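Long-range contacts in osmotically inducible protein OsmC (Psychrobacter arcticus, PDB 2PN2), which is of unproven function but, as a member of the OsmC family, probably takes part in the osmotic-stress and detoxification response: residues A[58-63]-A[95-100]; A[66-71]-A[134-139]; A[107-112]-A[142-147]. One frame throughout, in Å; residues are numbered along the deposited sequence.

Interaction 1. Residues A[58-63]-A[95-100]; sequences AFSPTD and VTKVMA. With SO4 (sulfate ion), chain D.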
loop_
_atom_site.group_PDB
_atom_site.type_symbol
_atom_site.label_atom_id
_atom_site.label_comp_id
_atom_site.label_asym_id
_atom_site.label_seq_id
_atom_site.Cartn_x
_atom_site.Cartn_y
_atom_site.Cartn_z
ATOM N N ALA A 58 -1.766 14.171 2.580
ATOM C CA ALA A 58 -2.186 12.844 2.138
ATOM C C ALA A 58 -1.294 11.785 2.770
ATOM O O ALA A 58 -0.246 12.100 3.330
ATOM C CB ALA A 58 -2.101 12.722 0.631
ATOM N N PHE A 59 -1.726 10.525 2.691
ATOM C CA PHE A 59 -0.893 9.367 3.083
ATOM C C PHE A 59 0.435 9.429 2.321
ATOM O O PHE A 59 0.415 9.782 1.147
ATOM C CB PHE A 59 -1.518 8.050 2.593
ATOM C CG PHE A 59 -2.684 7.547 3.380
ATOM C CD1 PHE A 59 -3.973 8.017 3.136
ATOM C CD2 PHE A 59 -2.523 6.474 4.268
ATOM C CE1 PHE A 59 -5.062 7.505 3.830
ATOM C CE2 PHE A 59 -3.622 5.951 4.961
ATOM C CZ PHE A 59 -4.881 6.475 4.761
ATOM N N SER A 60 1.570 9.129 2.964
ATOM C CA SER A 60 2.831 8.950 2.240
ATOM C C SER A 60 2.800 7.554 1.593
ATOM O O SER A 60 1.969 6.735 1.969
ATOM C CB SER A 60 4.047 9.054 3.163
ATOM O OG SER A 60 4.122 7.915 3.997
ATOM N N PRO A 61 3.660 7.283 0.579
ATOM C CA PRO A 61 3.701 5.923 0.015
ATOM C C PRO A 61 3.974 4.824 1.062
ATOM O O PRO A 61 3.277 3.825 1.056
ATOM C CB PRO A 61 4.787 6.024 -1.069
ATOM C CG PRO A 61 4.742 7.457 -1.468
ATOM C CD PRO A 61 4.540 8.193 -0.179
ATOM N N THR A 62 4.906 5.005 2.002
ATOM C CA THR A 62 5.092 3.954 3.057
ATOM C C THR A 62 3.882 3.887 4.030
ATOM O O THR A 62 3.519 2.774 4.489
ATOM C CB THR A 62 6.429 4.072 3.821
ATOM O OG1 THR A 62 6.472 5.287 4.554
ATOM C CG2 THR A 62 7.585 4.042 2.846
ATOM N N ASP A 63 3.237 5.022 4.315
ATOM C CA ASP A 63 1.970 5.009 5.101
ATOM C C ASP A 63 0.946 4.144 4.379
ATOM O O ASP A 63 0.240 3.354 4.991
ATOM C CB ASP A 63 1.331 6.400 5.283
ATOM C CG ASP A 63 2.128 7.326 6.148
ATOM O OD1 ASP A 63 2.963 6.857 6.955
ATOM O OD2 ASP A 63 1.923 8.551 5.988
ATOM N N VAL A 95 -3.050 1.854 12.990
ATOM C CA VAL A 95 -1.824 1.436 12.334
ATOM C C VAL A 95 -0.727 2.377 12.755
ATOM O O VAL A 95 -0.887 3.605 12.689
ATOM C CB VAL A 95 -1.954 1.474 10.791
ATOM C CG1 VAL A 95 -0.637 0.961 10.118
ATOM C CG2 VAL A 95 -3.155 0.638 10.304
ATOM N N THR A 96 0.371 1.802 13.226
ATOM C CA THR A 96 1.546 2.568 13.628
ATOM C C THR A 96 2.696 1.963 12.843
ATOM O O THR A 96 2.786 0.750 12.754
ATOM C CB THR A 96 1.759 2.456 15.172
ATOM O OG1 THR A 96 0.700 3.152 15.854
ATOM C CG2 THR A 96 3.077 3.059 15.592
ATOM N N LYS A 97 3.556 2.787 12.248
ATOM C CA LYS A 97 4.710 2.256 11.514
ATOM C C LYS A 97 5.986 2.706 12.182
ATOM O O LYS A 97 6.029 3.796 12.767
ATOM C CB LYS A 97 4.697 2.656 10.027
ATOM C CG LYS A 97 5.024 4.110 9.736
ATOM C CD LYS A 97 5.192 4.393 8.255
ATOM C CE LYS A 97 5.704 5.818 8.111
ATOM N NZ LYS A 97 5.643 6.270 6.717
ATOM N N VAL A 98 7.011 1.857 12.092
ATOM C CA VAL A 98 8.356 2.187 12.533
ATOM C C VAL A 98 9.232 2.047 11.282
ATOM O O VAL A 98 9.076 1.089 10.491
ATOM C CB VAL A 98 8.876 1.261 13.650
ATOM C CG1 VAL A 98 10.288 1.720 14.135
ATOM C CG2 VAL A 98 7.890 1.244 14.829
HETATM N N MSE A 99 10.123 3.019 11.100
HETATM C CA MSE A 99 11.079 3.018 10.000
HETATM C C MSE A 99 12.459 2.702 10.547
HETATM O O MSE A 99 12.730 2.937 11.731
HETATM C CB MSE A 99 11.125 4.388 9.301
HETATM C CG MSE A 99 9.779 4.921 8.796
HETATM SE SE MSE A 99 8.913 3.777 7.505
HETATM C CE MSE A 99 9.988 4.056 5.942
ATOM N N ALA A 100 13.297 2.131 9.675
ATOM C CA ALA A 100 14.722 1.934 9.897
ATOM C C ALA A 100 15.414 2.797 8.840
ATOM O O ALA A 100 14.789 3.206 7.855
ATOM C CB ALA A 100 15.115 0.475 9.745
HETATM S S SO4 D . 7.856 7.722 3.061
HETATM O O1 SO4 D . 7.027 7.927 4.251
HETATM O O2 SO4 D . 7.054 7.174 1.960
HETATM O O3 SO4 D . 8.374 9.027 2.662
HETATM O O4 SO4 D . 8.967 6.829 3.376
#

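Interaction 2. Residues A[66-71]-A[134-139]; sequences ATSLAS and CPVAKS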
loop_
_atom_site.group_PDB
_atom_site.type_symbol
_atom_site.label_atom_id
_atom_site.label_comp_id
_atom_site.label_asym_id
_atom_site.label_seq_id
_atom_site.Cartn_x
_atom_site.Cartn_y
_atom_site.Cartn_z
ATOM N N ALA A 66 1.796 0.449 4.873
ATOM C CA ALA A 66 1.447 0.038 6.279
ATOM C C ALA A 66 -0.060 -0.143 6.398
ATOM O O ALA A 66 -0.538 -1.174 6.892
ATOM C CB ALA A 66 1.962 1.064 7.322
ATOM N N THR A 67 -0.807 0.825 5.866
ATOM C CA THR A 67 -2.278 0.767 5.891
ATOM C C THR A 67 -2.881 -0.397 5.084
ATOM O O THR A 67 -3.881 -0.978 5.507
ATOM C CB THR A 67 -2.883 2.118 5.456
ATOM O OG1 THR A 67 -2.247 3.152 6.210
ATOM C CG2 THR A 67 -4.404 2.145 5.676
ATOM N N SER A 68 -2.286 -0.727 3.939
ATOM C CA SER A 68 -2.737 -1.855 3.108
ATOM C C SER A 68 -2.690 -3.182 3.874
ATOM O O SER A 68 -3.573 -4.002 3.689
ATOM C CB SER A 68 -1.955 -1.970 1.778
ATOM O OG SER A 68 -0.662 -2.505 1.951
ATOM N N LEU A 69 -1.691 -3.350 4.758
ATOM C CA LEU A 69 -1.576 -4.536 5.596
ATOM C C LEU A 69 -2.778 -4.650 6.501
ATOM O O LEU A 69 -3.388 -5.702 6.552
ATOM C CB LEU A 69 -0.308 -4.522 6.470
ATOM C CG LEU A 69 -0.090 -5.761 7.361
ATOM C CD1 LEU A 69 -0.159 -7.099 6.530
ATOM C CD2 LEU A 69 1.271 -5.630 8.082
ATOM N N ALA A 70 -3.114 -3.551 7.185
ATOM C CA ALA A 70 -4.279 -3.494 8.081
ATOM C C ALA A 70 -5.594 -3.715 7.324
ATOM O O ALA A 70 -6.473 -4.443 7.793
ATOM C CB ALA A 70 -4.317 -2.174 8.845
ATOM N N SER A 71 -5.726 -3.091 6.163
ATOM C CA SER A 71 -6.922 -3.299 5.312
ATOM C C SER A 71 -7.076 -4.748 4.879
ATOM O O SER A 71 -8.185 -5.293 4.904
ATOM C CB SER A 71 -6.883 -2.421 4.070
ATOM O OG SER A 71 -7.179 -1.104 4.444
ATOM N N CYS A 134 -2.668 -13.248 5.620
ATOM C CA CYS A 134 -3.336 -12.537 4.526
ATOM C C CYS A 134 -2.372 -12.146 3.411
ATOM O O CYS A 134 -1.165 -12.068 3.650
ATOM C CB CYS A 134 -4.113 -11.320 5.040
ATOM S SG CYS A 134 -3.133 -9.878 5.422
ATOM N N PRO A 135 -2.892 -11.935 2.192
ATOM C CA PRO A 135 -1.980 -11.661 1.074
ATOM C C PRO A 135 -0.937 -10.557 1.237
ATOM O O PRO A 135 0.207 -10.786 0.858
ATOM C CB PRO A 135 -2.938 -11.386 -0.088
ATOM C CG PRO A 135 -4.100 -12.250 0.231
ATOM C CD PRO A 135 -4.283 -12.036 1.702
ATOM N N VAL A 136 -1.315 -9.416 1.818
ATOM C CA VAL A 136 -0.359 -8.326 2.070
ATOM C C VAL A 136 0.655 -8.756 3.145
ATOM O O VAL A 136 1.851 -8.433 3.018
ATOM C CB VAL A 136 -1.037 -6.988 2.424
ATOM C CG1 VAL A 136 0.013 -5.901 2.758
ATOM C CG2 VAL A 136 -1.911 -6.545 1.277
ATOM N N ALA A 137 0.226 -9.529 4.157
ATOM C CA ALA A 137 1.190 -10.018 5.180
ATOM C C ALA A 137 2.329 -10.831 4.525
ATOM O O ALA A 137 3.501 -10.693 4.903
ATOM C CB ALA A 137 0.500 -10.850 6.280
ATOM N N LYS A 138 1.969 -11.598 3.494
ATOM C CA LYS A 138 2.896 -12.445 2.740
ATOM C C LYS A 138 3.580 -11.766 1.553
ATOM O O LYS A 138 4.281 -12.429 0.788
ATOM C CB LYS A 138 2.141 -13.696 2.282
ATOM C CG LYS A 138 1.554 -14.516 3.423
ATOM C CD LYS A 138 2.662 -15.043 4.345
ATOM C CE LYS A 138 2.164 -15.940 5.418
ATOM N NZ LYS A 138 3.338 -16.333 6.236
ATOM N N SER A 139 3.360 -10.461 1.394
ATOM C CA SER A 139 3.911 -9.657 0.309
ATOM C C SER A 139 4.850 -8.529 0.777
ATOM O O SER A 139 5.444 -7.866 -0.077
ATOM C CB SER A 139 2.764 -9.052 -0.516
ATOM O OG SER A 139 1.890 -10.052 -1.033
#

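Interaction 3. Residues A[107-112]-A[142-147]; sequences SEVHIA and PDIFQK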
loop_
_atom_site.group_PDB
_atom_site.type_symbol
_atom_site.label_atom_id
_atom_site.label_comp_id
_atom_site.label_asym_id
_atom_site.label_seq_id
_atom_site.Cartn_x
_atom_site.Cartn_y
_atom_site.Cartn_z
ATOM N N SER A 107 10.326 -1.049 9.071
ATOM C CA SER A 107 10.885 -2.104 9.943
ATOM C C SER A 107 9.797 -2.782 10.802
ATOM O O SER A 107 9.937 -3.952 11.155
ATOM C CB SER A 107 11.987 -1.546 10.837
ATOM O OG SER A 107 11.504 -0.525 11.714
ATOM N N GLU A 108 8.760 -2.038 11.201
ATOM C CA GLU A 108 7.662 -2.612 11.972
ATOM C C GLU A 108 6.339 -1.977 11.568
ATOM O O GLU A 108 6.303 -0.798 11.167
ATOM C CB GLU A 108 7.868 -2.424 13.494
ATOM C CG GLU A 108 9.285 -2.690 14.022
ATOM C CD GLU A 108 9.422 -2.543 15.541
ATOM O OE1 GLU A 108 8.408 -2.425 16.257
ATOM O OE2 GLU A 108 10.570 -2.569 16.012
ATOM N N VAL A 109 5.271 -2.774 11.617
ATOM C CA VAL A 109 3.908 -2.259 11.450
ATOM C C VAL A 109 3.109 -2.805 12.617
ATOM O O VAL A 109 2.970 -4.046 12.759
ATOM C CB VAL A 109 3.251 -2.659 10.125
ATOM C CG1 VAL A 109 1.826 -2.131 10.079
ATOM C CG2 VAL A 109 4.049 -2.141 8.931
ATOM N N HIS A 110 2.612 -1.911 13.469
ATOM C CA HIS A 110 1.799 -2.318 14.627
ATOM C C HIS A 110 0.354 -2.036 14.279
ATOM O O HIS A 110 0.029 -0.912 13.860
ATOM C CB HIS A 110 2.190 -1.607 15.927
ATOM C CG HIS A 110 3.652 -1.655 16.243
ATOM N ND1 HIS A 110 4.240 -0.783 17.132
ATOM C CD2 HIS A 110 4.658 -2.413 15.739
ATOM C CE1 HIS A 110 5.534 -1.042 17.209
ATOM N NE2 HIS A 110 5.815 -2.018 16.364
ATOM N N ILE A 111 -0.498 -3.050 14.420
ATOM C CA ILE A 111 -1.920 -2.967 14.091
ATOM C C ILE A 111 -2.685 -3.338 15.353
ATOM O O ILE A 111 -2.566 -4.458 15.824
ATOM C CB ILE A 111 -2.316 -3.918 12.923
ATOM C CG1 ILE A 111 -1.418 -3.719 11.695
ATOM C CG2 ILE A 111 -3.804 -3.761 12.545
ATOM C CD1 ILE A 111 -0.135 -4.519 11.743
ATOM N N ALA A 112 -3.399 -2.372 15.933
ATOM C CA ALA A 112 -4.223 -2.589 17.123
ATOM C C ALA A 112 -5.662 -2.712 16.632
ATOM O O ALA A 112 -6.255 -1.715 16.191
ATOM C CB ALA A 112 -4.083 -1.426 18.108
ATOM N N PRO A 142 9.796 -9.948 4.845
ATOM C CA PRO A 142 9.683 -10.851 6.024
ATOM C C PRO A 142 10.341 -10.344 7.330
ATOM O O PRO A 142 9.930 -10.731 8.412
ATOM C CB PRO A 142 10.363 -12.153 5.561
ATOM C CG PRO A 142 10.382 -12.104 4.114
ATOM C CD PRO A 142 10.367 -10.660 3.687
ATOM N N ASP A 143 11.361 -9.507 7.212
ATOM C CA ASP A 143 12.022 -8.892 8.376
ATOM C C ASP A 143 11.201 -7.827 9.102
ATOM O O ASP A 143 11.609 -7.385 10.187
ATOM C CB ASP A 143 13.390 -8.326 7.983
ATOM C CG ASP A 143 14.374 -9.414 7.576
ATOM O OD1 ASP A 143 14.065 -10.626 7.727
ATOM O OD2 ASP A 143 15.478 -9.044 7.123
ATOM N N ILE A 144 10.084 -7.403 8.510
ATOM C CA ILE A 144 9.167 -6.468 9.138
ATOM C C ILE A 144 8.428 -7.173 10.271
ATOM O O ILE A 144 7.858 -8.263 10.074
ATOM C CB ILE A 144 8.189 -5.839 8.123
ATOM C CG1 ILE A 144 8.979 -4.926 7.180
ATOM C CG2 ILE A 144 7.059 -5.020 8.818
ATOM C CD1 ILE A 144 8.207 -4.461 5.958
ATOM N N PHE A 145 8.488 -6.577 11.468
ATOM C CA PHE A 145 7.741 -7.103 12.612
ATOM C C PHE A 145 6.279 -6.656 12.426
ATOM O O PHE A 145 5.981 -5.467 12.475
ATOM C CB PHE A 145 8.367 -6.652 13.949
ATOM C CG PHE A 145 7.599 -7.080 15.185
ATOM C CD1 PHE A 145 6.930 -8.323 15.259
ATOM C CD2 PHE A 145 7.613 -6.267 16.317
ATOM C CE1 PHE A 145 6.229 -8.704 16.420
ATOM C CE2 PHE A 145 6.934 -6.649 17.487
ATOM C CZ PHE A 145 6.229 -7.866 17.533
ATOM N N GLN A 146 5.406 -7.606 12.099
ATOM C CA GLN A 146 3.956 -7.366 11.976
ATOM C C GLN A 146 3.372 -7.669 13.357
ATOM O O GLN A 146 3.211 -8.825 13.722
ATOM C CB GLN A 146 3.344 -8.258 10.905
ATOM C CG GLN A 146 3.968 -8.054 9.531
ATOM C CD GLN A 146 3.360 -8.933 8.472
ATOM O OE1 GLN A 146 2.144 -9.146 8.438
ATOM N NE2 GLN A 146 4.201 -9.431 7.576
ATOM N N LYS A 147 3.142 -6.626 14.153
ATOM C CA LYS A 147 2.639 -6.754 15.527
ATOM C C LYS A 147 1.147 -6.480 15.579
ATOM O O LYS A 147 0.725 -5.335 15.472
ATOM C CB LYS A 147 3.378 -5.780 16.435
ATOM C CG LYS A 147 3.062 -5.894 17.919
ATOM C CD LYS A 147 3.858 -4.872 18.679
ATOM C CE LYS A 147 3.578 -4.927 20.175
ATOM N NZ LYS A 147 4.408 -3.938 20.929
HETATM O O HOH W 1 12.182 -5.414 12.091
#

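Interaction 1. Residues A[58-63]-A[95-100]
The ammonium group of Lys97, on strand 92-100, reaches the start of helix 61-83 and meets Asp63 in a salt bridge, Lys97 NZ to Asp63 OD1 at 2.8 Å, approached from above the carboxylate plane. Lys97 NZ also lies 2.5 Å from Thr62 OG1, too short for that length to be trusted. The lysine leaves its strand with CG between the backbone N and C (chi1 73°), and its extended chain crosses Thr62 and Asp63 at about a right angle; NZ makes the polar contacts and CE lies alongside OD1.

Ser60 and Asp63 form a capping box: Asp63 N donates to Ser60 OG at 3.0 Å, and Ser60 N to Asp63 OD2 at 3.1 Å. OD2 is also weakly hydrogen-bonded to His37 NE2 of the second subunit. Beyond this tight polar knot the contact thins out toward partly exposed Met99, a selenomethionine whose bent chain brings CE to 3.9 Å from Thr62 CG2.

A sulfate sits against the helix N-terminus, bonded by Ser60 OG, Thr62 N and OG1, weakly by Lys97 NZ, and further by Arg104. Probably a crystallisation ion, it nevertheless suggests a site suited to anions, where helix end, lysine and arginine would together favour negative charge.

Interaction 2. Residues A[66-71]-A[134-139]
Val136 and Leu69 bring the turn 134-139 and helix 66-71 together, each through one methyl group. The Val136 branch CG1 presses into the shallow groove on the helix surface between Ser68 and Leu69, touching the backbone at Leu69 CA (3.5 Å) and the hydroxyl at Ser68 OG (3.6 Å). A chi1 of 177° places CG1 opposite the Val136 N and against these two atoms, with the other branch, CG2, near Ser68 O.

The bump offered by the helix is Leu69 CD1. It bears on the turn, with Cys134 SG (4.2 Å), Val136 CG1 (4.0 Å) and Ala137 CB (3.8 Å) ranged along the side it faces. The fit is closest at the turn backbone, with CD1 of Leu69 only 3.4 Å from Ala137 N. That amide is engaged within its own segment, donating weakly to Cys134 SG, and the turn is further pinned by Ser139 OG, which bonds to Pro135 O at 2.6 Å from above the carbonyl plane. Ser139 OG also meets Val106 N of the second subunit.

The contact is van der Waals packing, mainly of apolar groups, with no hydrogen bond across it; Ser68 OG is satisfied by Leu65 O of its own helix. Cys134 also touches Cys72 of helix 61-83. A pair of cysteines placed in this way is consistent with the thiol-based peroxide reduction of OsmC relatives, although such activity is not established here.

Interaction 3. Residues A[107-112]-A[142-147]
Glu108 and Phe145, then Val109 and Gln146, then His110 and Lys147 lie next to each other in a ladder whose strands are parallel within 9°. Four backbone hydrogen bonds join them: Phe145 N donates to Ser107 O (3.0 Å) and Val109 N to Phe145 O (2.9 Å); farther along, Lys147 N bonds to Val109 O (2.9 Å) and Ile111 N to Lys147 O (2.8 Å).

On the face bearing Glu108, His110, Phe145 and Lys147, Lys147 CD stands over one face of the imidazole, toward its rim, 4.0 Å from the His110 ring centroid and 15° off the normal, a CH-pi contact. Lys147 CG opposite the backbone N (chi1 -174°) and an extended chain carry CD there. The imidazole is held in turn by Glu108, whose OE1 receives His110 NE2 at 2.6 Å through its anti lone pair, in the ring plane. The same OE1 lies near the edge of the Phe145 ring, 3.9 Å from CD2.

At the Ser107 end a water donates to both Ser107 O and Asp143 O. On the side facing strand 92-100, Ser107 and Glu108 both lie opposite Val98, a classic beta bulge. Val109 CG2, on the face shared with Gln146, meets Ile144 CG2 of the preceding loop at 4.2 Å, and helix 61-83 lies over Val109 and Gln146 through Leu69. The two strands are the parallel neighbours of a beta-alpha-beta unit connected through helix 121-132, with strand 105-114 central in its sheet.

Overall arrangement
The three contacts lie along helix 61-83 and the mixed sheet it packs on, 92-100, 105-114 and 145-150, their centres 10 to 13 Å apart. Interactions 1 and 2 share the helix, the first at its N-terminus and the second one to two turns further on. Interactions 1 and 3 meet in the sheet, where Thr96 and Val98 pair with strand 105-114. Interaction 2 reaches interaction 3 through a probable bond from Gln146 NE2 to Ala137 O. Along the chain, interaction 2 crosses both others, whereas interaction 1 closes before interaction 3 opens. Interactions 1 and 2 also touch the second subunit and so border the dimer interface.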